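Local coordinates for capsular polysaccharide export system protein KpsC (Thermosulfurimonas dismutans, PDB 6MGD) that probably transfers beta-linked Kdo sugars, as a beta-2,7 Kdo transferase, in building the glycolipid anchor of bacterial capsular polysaccharides, at residues L69-G72 with F73-I77; L289-G292 with A293-Y297; F316-V319 with N320-K323. All blocks are in the same frame, centred on the assembly; numbering follows the deposited sequence.

Contact 1. Residues L69-G72 with F73-I77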
loop_
_atom_site.group_PDB
_atom_site.type_symbol
_atom_site.label_atom_id
_atom_site.label_comp_id
_atom_site.label_asym_id
_atom_site.label_seq_id
_atom_site.Cartn_x
_atom_site.Cartn_y
_atom_site.Cartn_z
ATOM N N LEU A 69 -7.042 8.295 5.825
ATOM C CA LEU A 69 -6.864 8.416 4.387
ATOM C C LEU A 69 -5.435 8.077 3.980
ATOM O O LEU A 69 -4.495 8.161 4.773
ATOM C CB LEU A 69 -7.219 9.829 3.912
ATOM C CG LEU A 69 -8.625 10.334 4.245
ATOM C CD1 LEU A 69 -8.854 11.716 3.660
ATOM C CD2 LEU A 69 -9.678 9.363 3.745
ATOM N N GLU A 70 -5.286 7.701 2.712
ATOM C CA GLU A 70 -3.996 7.374 2.123
ATOM C C GLU A 70 -4.183 7.282 0.616
ATOM O O GLU A 70 -5.300 7.082 0.127
ATOM C CB GLU A 70 -3.432 6.064 2.692
ATOM C CG GLU A 70 -1.974 5.784 2.352
ATOM C CD GLU A 70 -1.075 6.984 2.580
ATOM O OE1 GLU A 70 -0.804 7.719 1.605
ATOM O OE2 GLU A 70 -0.643 7.195 3.732
ATOM N N ASP A 71 -3.083 7.448 -0.114
ATOM C CA ASP A 71 -3.131 7.340 -1.565
ATOM C C ASP A 71 -3.562 5.939 -1.983
ATOM O O ASP A 71 -3.367 4.959 -1.258
ATOM C CB ASP A 71 -1.767 7.674 -2.173
ATOM C CG ASP A 71 -1.393 9.133 -1.995
ATOM O OD1 ASP A 71 -2.300 9.991 -2.039
ATOM O OD2 ASP A 71 -0.192 9.422 -1.808
ATOM N N GLY A 72 -4.160 5.851 -3.166
ATOM C CA GLY A 72 -4.625 4.584 -3.683
ATOM C C GLY A 72 -3.477 3.671 -4.072
ATOM O O GLY A 72 -2.296 3.993 -3.944
ATOM N N PHE A 73 -3.849 2.490 -4.562
ATOM C CA PHE A 73 -2.861 1.523 -5.021
ATOM C C PHE A 73 -2.579 1.627 -6.513
ATOM O O PHE A 73 -1.430 1.441 -6.929
ATOM C CB PHE A 73 -3.322 0.102 -4.688
ATOM C CG PHE A 73 -3.404 -0.185 -3.219
ATOM C CD1 PHE A 73 -2.474 0.347 -2.340
ATOM C CD2 PHE A 73 -4.415 -0.986 -2.712
ATOM C CE1 PHE A 73 -2.548 0.081 -0.982
ATOM C CE2 PHE A 73 -4.495 -1.255 -1.357
ATOM C CZ PHE A 73 -3.560 -0.721 -0.492
ATOM N N ILE A 74 -3.593 1.930 -7.328
ATOM C CA ILE A 74 -3.416 1.920 -8.780
ATOM C C ILE A 74 -2.614 3.129 -9.244
ATOM O O ILE A 74 -1.774 3.022 -10.147
ATOM C CB ILE A 74 -4.784 1.834 -9.481
ATOM C CG1 ILE A 74 -5.254 0.381 -9.523
ATOM C CG2 ILE A 74 -4.720 2.417 -10.886
ATOM C CD1 ILE A 74 -6.544 0.181 -10.275
ATOM N N ARG A 75 -2.840 4.289 -8.628
ATOM C CA ARG A 75 -2.071 5.490 -8.936
ATOM C C ARG A 75 -0.560 5.289 -8.801
ATOM O O ARG A 75 0.203 6.152 -9.245
ATOM C CB ARG A 75 -2.556 6.626 -8.023
ATOM C CG ARG A 75 -1.970 7.998 -8.304
ATOM C CD ARG A 75 -0.982 8.385 -7.222
ATOM N NE ARG A 75 0.041 9.300 -7.716
ATOM C CZ ARG A 75 1.155 9.597 -7.055
ATOM N NH1 ARG A 75 2.034 10.438 -7.580
ATOM N NH2 ARG A 75 1.390 9.050 -5.870
ATOM N N SER A 76 -0.109 4.158 -8.254
ATOM C CA SER A 76 1.284 4.014 -7.839
ATOM C C SER A 76 2.019 2.824 -8.450
ATOM O O SER A 76 3.251 2.845 -8.540
ATOM C CB SER A 76 1.360 3.894 -6.313
ATOM O OG SER A 76 1.477 5.161 -5.692
ATOM N N ILE A 77 1.295 1.780 -8.858
ATOM C CA ILE A 77 1.929 0.493 -9.135
ATOM C C ILE A 77 2.253 0.286 -10.612
ATOM O O ILE A 77 1.797 -0.686 -11.225
ATOM C CB ILE A 77 1.060 -0.671 -8.620
ATOM C CG1 ILE A 77 -0.380 -0.563 -9.136
ATOM C CG2 ILE A 77 1.091 -0.732 -7.102
ATOM C CD1 ILE A 77 -1.232 -1.765 -8.778
#
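Asp-71 and Arg-75 face each other across the turn that follows strand 64-71. Both side chains leave the backbone toward the opposite segment. CG of Arg-75 extends opposite the backbone N (chi1 -174°), and a turn at chi2 helps bring the guanidinium near the carboxylate. The closest charged atoms are Asp-71 OD2 and Arg-75 NH2, 4.4 Å apart. OD2 lies well out of the guanidinium plane, and no N-H points at it. The pair is therefore an attraction of opposite charges beyond salt-bridge range.

Phe-73 is turned the other way. Its CB lies 3.6 Å from Gly-72 C, and the CG and CD1 atoms stay near the same peptide. The ring lies oblique to that carbon. It stacks on Phe-264 and meets Tyr-97 edge-to-face. Ile-74 also points away from the strand end, into side chains of helices 286-296 and 311-322.

On the strand itself, Glu-70 curls forward, and its OE1 accepts the N-H of Asp-71, with OE1 to Asp-71 N at 2.9 Å and an angle of 163°. The donor comes from the anti side of the carboxylate, 28° out of its plane.

No hydrogen bond joins 69-72 to 73-77. The chemistry implies a turn with two characters: a weak, non-directional attraction between Asp-71 and Arg-75, and apolar contacts of Phe-73 and Ile-74 with the helices.

Contact 2. Residues L289-G292 with A293-Y297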
loop_
_atom_site.group_PDB
_atom_site.type_symbol
_atom_site.label_atom_id
_atom_site.label_comp_id
_atom_site.label_asym_id
_atom_site.label_seq_id
_atom_site.Cartn_x
_atom_site.Cartn_y
_atom_site.Cartn_z
ATOM N N LEU A 289 -7.449 -11.295 -3.491
ATOM C CA LEU A 289 -6.638 -10.168 -3.037
ATOM C C LEU A 289 -6.895 -8.933 -3.894
ATOM O O LEU A 289 -7.131 -7.837 -3.373
ATOM C CB LEU A 289 -5.157 -10.548 -3.072
ATOM C CG LEU A 289 -4.189 -9.986 -2.022
ATOM C CD1 LEU A 289 -2.784 -9.853 -2.604
ATOM C CD2 LEU A 289 -4.658 -8.662 -1.429
ATOM N N VAL A 290 -6.858 -9.099 -5.218
ATOM C CA VAL A 290 -7.034 -7.966 -6.122
ATOM C C VAL A 290 -8.444 -7.398 -6.007
ATOM O O VAL A 290 -8.628 -6.177 -5.922
ATOM C CB VAL A 290 -6.699 -8.389 -7.564
ATOM C CG1 VAL A 290 -7.190 -7.345 -8.561
ATOM C CG2 VAL A 290 -5.199 -8.607 -7.707
ATOM N N ALA A 291 -9.458 -8.269 -5.992
ATOM C CA ALA A 291 -10.835 -7.798 -5.869
ATOM C C ALA A 291 -11.046 -7.002 -4.589
ATOM O O ALA A 291 -11.845 -6.060 -4.570
ATOM C CB ALA A 291 -11.804 -8.978 -5.923
ATOM N N GLY A 292 -10.340 -7.357 -3.517
ATOM C CA GLY A 292 -10.470 -6.644 -2.262
ATOM C C GLY A 292 -9.618 -5.394 -2.189
ATOM O O GLY A 292 -10.111 -4.320 -1.836
ATOM N N ALA A 293 -8.336 -5.519 -2.538
ATOM C CA ALA A 293 -7.405 -4.407 -2.375
ATOM C C ALA A 293 -7.591 -3.337 -3.446
ATOM O O ALA A 293 -7.452 -2.143 -3.158
ATOM C CB ALA A 293 -5.966 -4.922 -2.390
ATOM N N LEU A 294 -7.897 -3.739 -4.681
ATOM C CA LEU A 294 -7.959 -2.806 -5.800
ATOM C C LEU A 294 -9.372 -2.390 -6.182
ATOM O O LEU A 294 -9.572 -1.245 -6.603
ATOM C CB LEU A 294 -7.276 -3.408 -7.033
ATOM C CG LEU A 294 -5.749 -3.434 -7.007
ATOM C CD1 LEU A 294 -5.196 -4.024 -8.292
ATOM C CD2 LEU A 294 -5.212 -2.033 -6.784
ATOM N N LEU A 295 -10.356 -3.276 -6.050
ATOM C CA LEU A 295 -11.697 -3.015 -6.562
ATOM C C LEU A 295 -12.652 -2.448 -5.517
ATOM O O LEU A 295 -13.394 -1.507 -5.816
ATOM C CB LEU A 295 -12.291 -4.298 -7.160
ATOM C CG LEU A 295 -12.013 -4.580 -8.643
ATOM C CD1 LEU A 295 -10.527 -4.506 -8.977
ATOM C CD2 LEU A 295 -12.580 -5.934 -9.044
ATOM N N LEU A 296 -12.655 -2.989 -4.298
ATOM C CA LEU A 296 -13.595 -2.566 -3.263
ATOM C C LEU A 296 -13.004 -1.562 -2.281
ATOM O O LEU A 296 -13.692 -0.617 -1.884
ATOM C CB LEU A 296 -14.104 -3.785 -2.486
ATOM C CG LEU A 296 -14.996 -4.772 -3.237
ATOM C CD1 LEU A 296 -15.194 -6.037 -2.417
ATOM C CD2 LEU A 296 -16.334 -4.134 -3.561
ATOM N N TYR A 297 -11.741 -1.745 -1.885
ATOM C CA TYR A 297 -11.177 -0.927 -0.811
ATOM C C TYR A 297 -10.996 0.534 -1.207
ATOM O O TYR A 297 -11.474 1.412 -0.469
ATOM C CB TYR A 297 -9.867 -1.558 -0.326
ATOM C CG TYR A 297 -9.216 -0.877 0.854
ATOM C CD1 TYR A 297 -9.902 -0.708 2.053
ATOM C CD2 TYR A 297 -7.900 -0.436 0.782
ATOM C CE1 TYR A 297 -9.300 -0.099 3.142
ATOM C CE2 TYR A 297 -7.288 0.169 1.865
ATOM C CZ TYR A 297 -7.993 0.337 3.042
ATOM O OH TYR A 297 -7.388 0.942 4.119
#
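Leu-294 packs back against Val-290, one helical turn earlier. Its CB sits 3.3 Å from Val-290 O. CG stays near the same oxygen, at 4.1 Å. The branch then divides. CD1 touches Val-290 CG1 at 3.9 Å, and the two side chains cross obliquely. CD2 instead meets Phe-73 and Ile-74. With CG anti to the carbonyl carbon (chi1 -75°), the chain can run beside Val-290. Val-290 CG1 also approaches Leu-295 CD1.

Leu-289 CD2 reaches Ala-293 CB at 4.1 Å. The backbone bond of the same pair, Ala-293 N to Leu-289 O, is 2.7 Å long and fairly straight at 168°. Val-290 O takes both an i+4 bond from Leu-294 N and a weak i+5 bond from Leu-295 N, so the spacing begins to widen there.

Leu-296 N makes a weak bond to Ala-291 O, and Tyr-297 N bonds to Gly-292 O at 3.0 Å. Tyr-297 then sends its ring away, and its OH bonds to Asp-92.

The change from i+4 to i+5 bonds marks a pi-type turn near the C-terminal end of helix 286-296. Side chains here touch helices 117-132, 105-112 and 246-253, in a fold consistent with GT-B, where the chain runs on into strand 298-300 at the edge of the mixed sheet.

Contact 3. Residues F316-V319 with N320-K323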
loop_
_atom_site.group_PDB
_atom_site.type_symbol
_atom_site.label_atom_id
_atom_site.label_comp_id
_atom_site.label_asym_id
_atom_site.label_seq_id
_atom_site.Cartn_x
_atom_site.Cartn_y
_atom_site.Cartn_z
ATOM N N PHE A 316 -7.911 2.664 -17.543
ATOM C CA PHE A 316 -8.093 3.162 -18.903
ATOM C C PHE A 316 -7.738 4.641 -19.003
ATOM O O PHE A 316 -7.165 5.081 -20.007
ATOM C CB PHE A 316 -9.532 2.931 -19.363
ATOM C CG PHE A 316 -9.901 1.482 -19.507
ATOM C CD1 PHE A 316 -8.949 0.540 -19.857
ATOM C CD2 PHE A 316 -11.206 1.063 -19.294
ATOM C CE1 PHE A 316 -9.289 -0.794 -19.991
ATOM C CE2 PHE A 316 -11.552 -0.269 -19.427
ATOM C CZ PHE A 316 -10.593 -1.199 -19.776
ATOM N N GLU A 317 -8.070 5.422 -17.972
ATOM C CA GLU A 317 -7.751 6.846 -17.999
ATOM C C GLU A 317 -6.248 7.077 -17.901
ATOM O O GLU A 317 -5.697 7.918 -18.618
ATOM C CB GLU A 317 -8.485 7.572 -16.874
ATOM C CG GLU A 317 -9.614 8.457 -17.364
ATOM C CD GLU A 317 -10.368 9.132 -16.237
ATOM O OE1 GLU A 317 -9.729 9.810 -15.403
ATOM O OE2 GLU A 317 -11.605 8.977 -16.187
ATOM N N LEU A 318 -5.572 6.341 -17.016
ATOM C CA LEU A 318 -4.121 6.466 -16.902
ATOM C C LEU A 318 -3.430 5.925 -18.143
ATOM O O LEU A 318 -2.399 6.457 -18.574
ATOM C CB LEU A 318 -3.631 5.732 -15.653
ATOM C CG LEU A 318 -3.387 6.549 -14.385
ATOM C CD1 LEU A 318 -4.305 7.753 -14.317
ATOM C CD2 LEU A 318 -3.579 5.669 -13.163
ATOM N N VAL A 319 -3.986 4.867 -18.728
ATOM C CA VAL A 319 -3.420 4.296 -19.942
ATOM C C VAL A 319 -3.576 5.263 -21.115
ATOM O O VAL A 319 -2.641 5.464 -21.899
ATOM C CB VAL A 319 -4.072 2.930 -20.220
ATOM C CG1 VAL A 319 -3.919 2.576 -21.633
ATOM C CG2 VAL A 319 -3.423 1.850 -19.380
ATOM N N ASN A 320 -4.745 5.889 -21.247
ATOM C CA ASN A 320 -4.948 6.894 -22.284
ATOM C C ASN A 320 -4.288 8.228 -21.957
ATOM O O ASN A 320 -4.307 9.133 -22.801
ATOM C CB ASN A 320 -6.444 7.106 -22.535
ATOM C CG ASN A 320 -7.049 6.011 -23.393
ATOM O OD1 ASN A 320 -6.869 5.993 -24.612
ATOM N ND2 ASN A 320 -7.770 5.092 -22.762
ATOM N N LEU A 321 -3.705 8.376 -20.766
ATOM C CA LEU A 321 -2.996 9.605 -20.433
ATOM C C LEU A 321 -1.567 9.607 -20.960
ATOM O O LEU A 321 -1.059 10.665 -21.347
ATOM C CB LEU A 321 -2.984 9.819 -18.919
ATOM C CG LEU A 321 -3.816 10.986 -18.382
ATOM C CD1 LEU A 321 -3.516 11.216 -16.912
ATOM C CD2 LEU A 321 -3.561 12.250 -19.188
ATOM N N LYS A 322 -0.905 8.447 -20.985
ATOM C CA LYS A 322 0.500 8.415 -21.372
ATOM C C LYS A 322 0.681 8.568 -22.880
ATOM O O LYS A 322 1.632 9.221 -23.325
ATOM C CB LYS A 322 1.160 7.127 -20.866
ATOM C CG LYS A 322 0.384 5.846 -21.139
ATOM C CD LYS A 322 0.835 5.174 -22.431
ATOM C CE LYS A 322 0.079 3.879 -22.678
ATOM N NZ LYS A 322 0.479 3.242 -23.963
ATOM N N LYS A 323 -0.213 7.991 -23.679
ATOM C CA LYS A 323 -0.124 8.135 -25.131
ATOM C C LYS A 323 -1.039 9.247 -25.628
ATOM O O LYS A 323 -1.117 10.317 -25.024
ATOM C CB LYS A 323 -0.470 6.822 -25.838
ATOM C CG LYS A 323 -0.515 6.948 -27.354
ATOM C CD LYS A 323 -0.751 5.608 -28.039
ATOM C CE LYS A 323 0.420 4.659 -27.830
ATOM N NZ LYS A 323 0.205 3.350 -28.510
#
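Asn-320 folds its amide over the backbone carbonyl of Phe-316, one turn earlier in helix 311-322. CG stands anti to the carbonyl carbon and beside the backbone N (chi1 -79°). This places ND2 2.8 Å from Phe-316 O. The donor sits above the carbonyl plane, 37° out of it. Asn-320 N bonds to the same oxygen, also at 2.8 Å, from the opposite face of that plane. One carbonyl is thus gripped twice by a single residue, and the ND2 bond restrains the rotation of the amide.

Lys-322 has an unusual start. CG lies between the backbone N and the carbonyl carbon (chi1 47°), and the chain bends at chi2. The bend lays the methylenes round Val-319 O. CG lies 3.1 Å from that oxygen and CE 3.2 Å. CE also comes near Val-319 CG1.

Leu-318 and Leu-321 meet only loosely, CD1 to CD1 at 4.4 Å. Leu-318 also packs on Leu-79. Glu-317 points away, and its carboxylate bonds to Ser-302 OG and Leu-303 N.

The backbone bonds slacken here. Leu-318 O receives only weak bonds, from Leu-321 N at 3.2 Å and from Lys-322 N. All of 320-323 is exposed and touches crystal neighbours, which may influence these conformations. The arrangement is consistent with a fraying last turn of a C-terminal helix at the surface, with an asparagine side chain adding a second bond to a backbone carbonyl.

Overall arrangement
From the N terminus, strand 64-71 of the mixed sheet leads into contact 1, the turn where the chain leaves that sheet. Contact 2 comes much later, on helix 286-296, just before strand 298-300 at the edge of the same sheet. Contact 3 lies on the last modelled helix, 311-322. Each contact is a local turn, and the three follow in series without nesting or crossing. Contact 1 touches both others: Phe-73 and Ile-74 pack on contact 2, and Ile-74 also reaches Leu-318 of contact 3. Contacts 2 and 3 stay about 10 Å apart at their nearest atoms. The turn after strand 64-71 therefore ties both C-terminal helices to the mixed sheet.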